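Local atomic coordinates of ribose 5-phosphate isomerase RpiB (Thermoanaerobacter tengcongensis, PDB entry 4EGS), a protein that probably dephosphorylates phosphotyrosine through this N-terminal low molecular weight phosphatase domain, the full-length protein probably also interconverting aldoses and ketoses. Residues 109-114 against 132-137. Numbering follows the deposited sequence.
Sequences DLKGAD and PEYADK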
loop_
_atom_site.group_PDB
_atom_site.type_symbol
_atom_site.label_atom_id
_atom_site.label_comp_id
_atom_site.label_asym_id
_atom_site.label_seq_id
_atom_site.Cartn_x
_atom_site.Cartn_y
_atom_site.Cartn_z
ATOM N N ASP A 109 -3.834 8.914 17.182
ATOM C CA ASP A 109 -4.313 8.067 16.094
ATOM C C ASP A 109 -4.116 8.702 14.720
ATOM O O ASP A 109 -3.808 8.010 13.750
ATOM C CB ASP A 109 -5.789 7.709 16.295
ATOM C CG ASP A 109 -6.333 8.191 17.624
ATOM O OD1 ASP A 109 -5.967 9.306 18.048
ATOM O OD2 ASP A 109 -7.127 7.454 18.246
ATOM N N LEU A 110 -4.295 10.016 14.640
ATOM C CA LEU A 110 -4.193 10.722 13.365
ATOM C C LEU A 110 -2.762 10.785 12.837
ATOM O O LEU A 110 -2.527 10.603 11.643
ATOM C CB LEU A 110 -4.784 12.128 13.481
ATOM C CG LEU A 110 -6.104 12.346 12.739
ATOM C CD1 LEU A 110 -7.080 11.222 13.038
ATOM C CD2 LEU A 110 -6.709 13.688 13.108
ATOM N N LYS A 111 -1.812 11.045 13.730
ATOM C CA LYS A 111 -0.402 11.120 13.354
ATOM C C LYS A 111 0.133 9.774 12.875
ATOM O O LYS A 111 0.886 9.705 11.903
ATOM C CB LYS A 111 0.438 11.613 14.533
ATOM C CG LYS A 111 0.310 13.097 14.822
ATOM C CD LYS A 111 0.981 13.449 16.141
ATOM C CE LYS A 111 1.183 14.948 16.289
ATOM N NZ LYS A 111 2.177 15.469 15.310
ATOM N N GLY A 112 -0.259 8.707 13.564
ATOM C CA GLY A 112 0.208 7.373 13.237
ATOM C C GLY A 112 -0.461 6.792 12.006
ATOM O O GLY A 112 -0.033 5.762 11.484
ATOM N N ALA A 113 -1.513 7.456 11.538
ATOM C CA ALA A 113 -2.269 6.974 10.388
ATOM C C ALA A 113 -1.700 7.474 9.065
ATOM O O ALA A 113 -1.504 8.675 8.877
ATOM C CB ALA A 113 -3.735 7.365 10.516
ATOM N N ASP A 114 -1.432 6.545 8.152
ATOM C CA ASP A 114 -1.015 6.899 6.802
ATOM C C ASP A 114 -2.242 7.359 6.028
ATOM O O ASP A 114 -2.156 8.206 5.137
ATOM C CB ASP A 114 -0.381 5.698 6.096
ATOM C CG ASP A 114 0.768 5.098 6.881
ATOM O OD1 ASP A 114 1.873 5.682 6.860
ATOM O OD2 ASP A 114 0.572 4.038 7.512
ATOM N N PRO A 132 -6.877 20.655 10.273
ATOM C CA PRO A 132 -6.426 21.018 8.930
ATOM C C PRO A 132 -4.994 20.539 8.713
ATOM O O PRO A 132 -4.236 20.438 9.679
ATOM C CB PRO A 132 -6.480 22.553 8.942
ATOM C CG PRO A 132 -7.221 22.927 10.201
ATOM C CD PRO A 132 -6.937 21.826 11.157
ATOM N N GLU A 133 -4.647 20.236 7.464
ATOM C CA GLU A 133 -3.321 19.727 7.093
ATOM C C GLU A 133 -3.050 18.300 7.585
ATOM O O GLU A 133 -2.005 17.718 7.289
ATOM C CB GLU A 133 -2.199 20.702 7.482
ATOM C CG GLU A 133 -2.171 21.981 6.644
ATOM C CD GLU A 133 -3.336 22.911 6.945
ATOM O OE1 GLU A 133 -3.513 23.280 8.126
ATOM O OE2 GLU A 133 -4.075 23.273 6.003
ATOM N N TYR A 134 -3.994 17.753 8.345
ATOM C CA TYR A 134 -4.123 16.312 8.493
ATOM C C TYR A 134 -5.106 15.916 7.409
ATOM O O TYR A 134 -5.281 14.739 7.097
ATOM C CB TYR A 134 -4.700 15.945 9.859
ATOM C CG TYR A 134 -3.694 15.937 10.985
ATOM C CD1 TYR A 134 -2.459 15.316 10.840
ATOM C CD2 TYR A 134 -3.982 16.551 12.196
ATOM C CE1 TYR A 134 -1.540 15.308 11.874
ATOM C CE2 TYR A 134 -3.070 16.550 13.232
ATOM C CZ TYR A 134 -1.853 15.928 13.067
ATOM O OH TYR A 134 -0.946 15.930 14.102
ATOM N N ALA A 135 -5.739 16.936 6.834
ATOM C CA ALA A 135 -6.791 16.773 5.838
ATOM C C ALA A 135 -6.308 16.082 4.566
ATOM O O ALA A 135 -7.113 15.548 3.801
ATOM C CB ALA A 135 -7.406 18.128 5.502
ATOM N N ASP A 136 -4.998 16.097 4.342
ATOM C CA ASP A 136 -4.419 15.488 3.148
ATOM C C ASP A 136 -4.629 13.977 3.132
ATOM O O ASP A 136 -4.702 13.363 2.067
ATOM C CB ASP A 136 -2.927 15.815 3.047
ATOM C CG ASP A 136 -2.320 15.362 1.732
ATOM O OD1 ASP A 136 -1.182 14.845 1.745
ATOM O OD2 ASP A 136 -2.979 15.528 0.684
ATOM N N LYS A 137 -4.727 13.382 4.316
ATOM C CA LYS A 137 -4.936 11.943 4.429
ATOM C C LYS A 137 -6.347 11.599 4.903
ATOM O O LYS A 137 -6.663 10.434 5.138
ATOM C CB LYS A 137 -3.884 11.310 5.347
ATOM C CG LYS A 137 -3.729 11.985 6.701
ATOM C CD LYS A 137 -2.551 11.404 7.468
ATOM C CE LYS A 137 -2.329 12.123 8.787
ATOM N NZ LYS A 137 -1.162 11.563 9.528
#
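The ammonium group of Lys-137 holds the carbonyl of Leu-110, in the last turn of helix 108-112, and that of Ala-113, just beyond it. One hydrogen bond runs from Lys-137 NZ to Leu-110 O at 2.7 Å, with the donor tilted 25° from the carbonyl plane. The other joins Lys-137 NZ to Ala-113 O at 3.0 Å. It approaches in the carbonyl plane, with a C=O...N angle of 158°. Lys-137 CG is wedged between its own backbone N and C (chi1 51°), and from there the fully extended chain carries NZ across to the helix. On the way Lys-137 CD passes 3.2 Å from Ala-113 O. Lys-137 thus supplies a side-chain donor at a helix C-terminus, where carbonyls run out of backbone partners; within 109-114, Leu-110 O receives just a weak bond from Ala-113 N.

Beside this polar grip, Tyr-134 leans obliquely against the helix. Tyr-134 CD2 meets Leu-110 CD2 at 4.1 Å, while Tyr-134 OH lies 3.2 Å from Lys-111 CG. Further out, Leu-110 and Ala-113 rest on Leu-38 of strand 36-41, Asp-114 OD2 accepts a hydrogen bond from Arg-36 N, and Lys-137 pairs through its backbone with Val-116. The contact joins the approaches to neighbouring parallel strands 115-118 and 138-140, linked through helix 121-130 in a beta-alpha-beta crossover of the low molecular weight phosphatase fold.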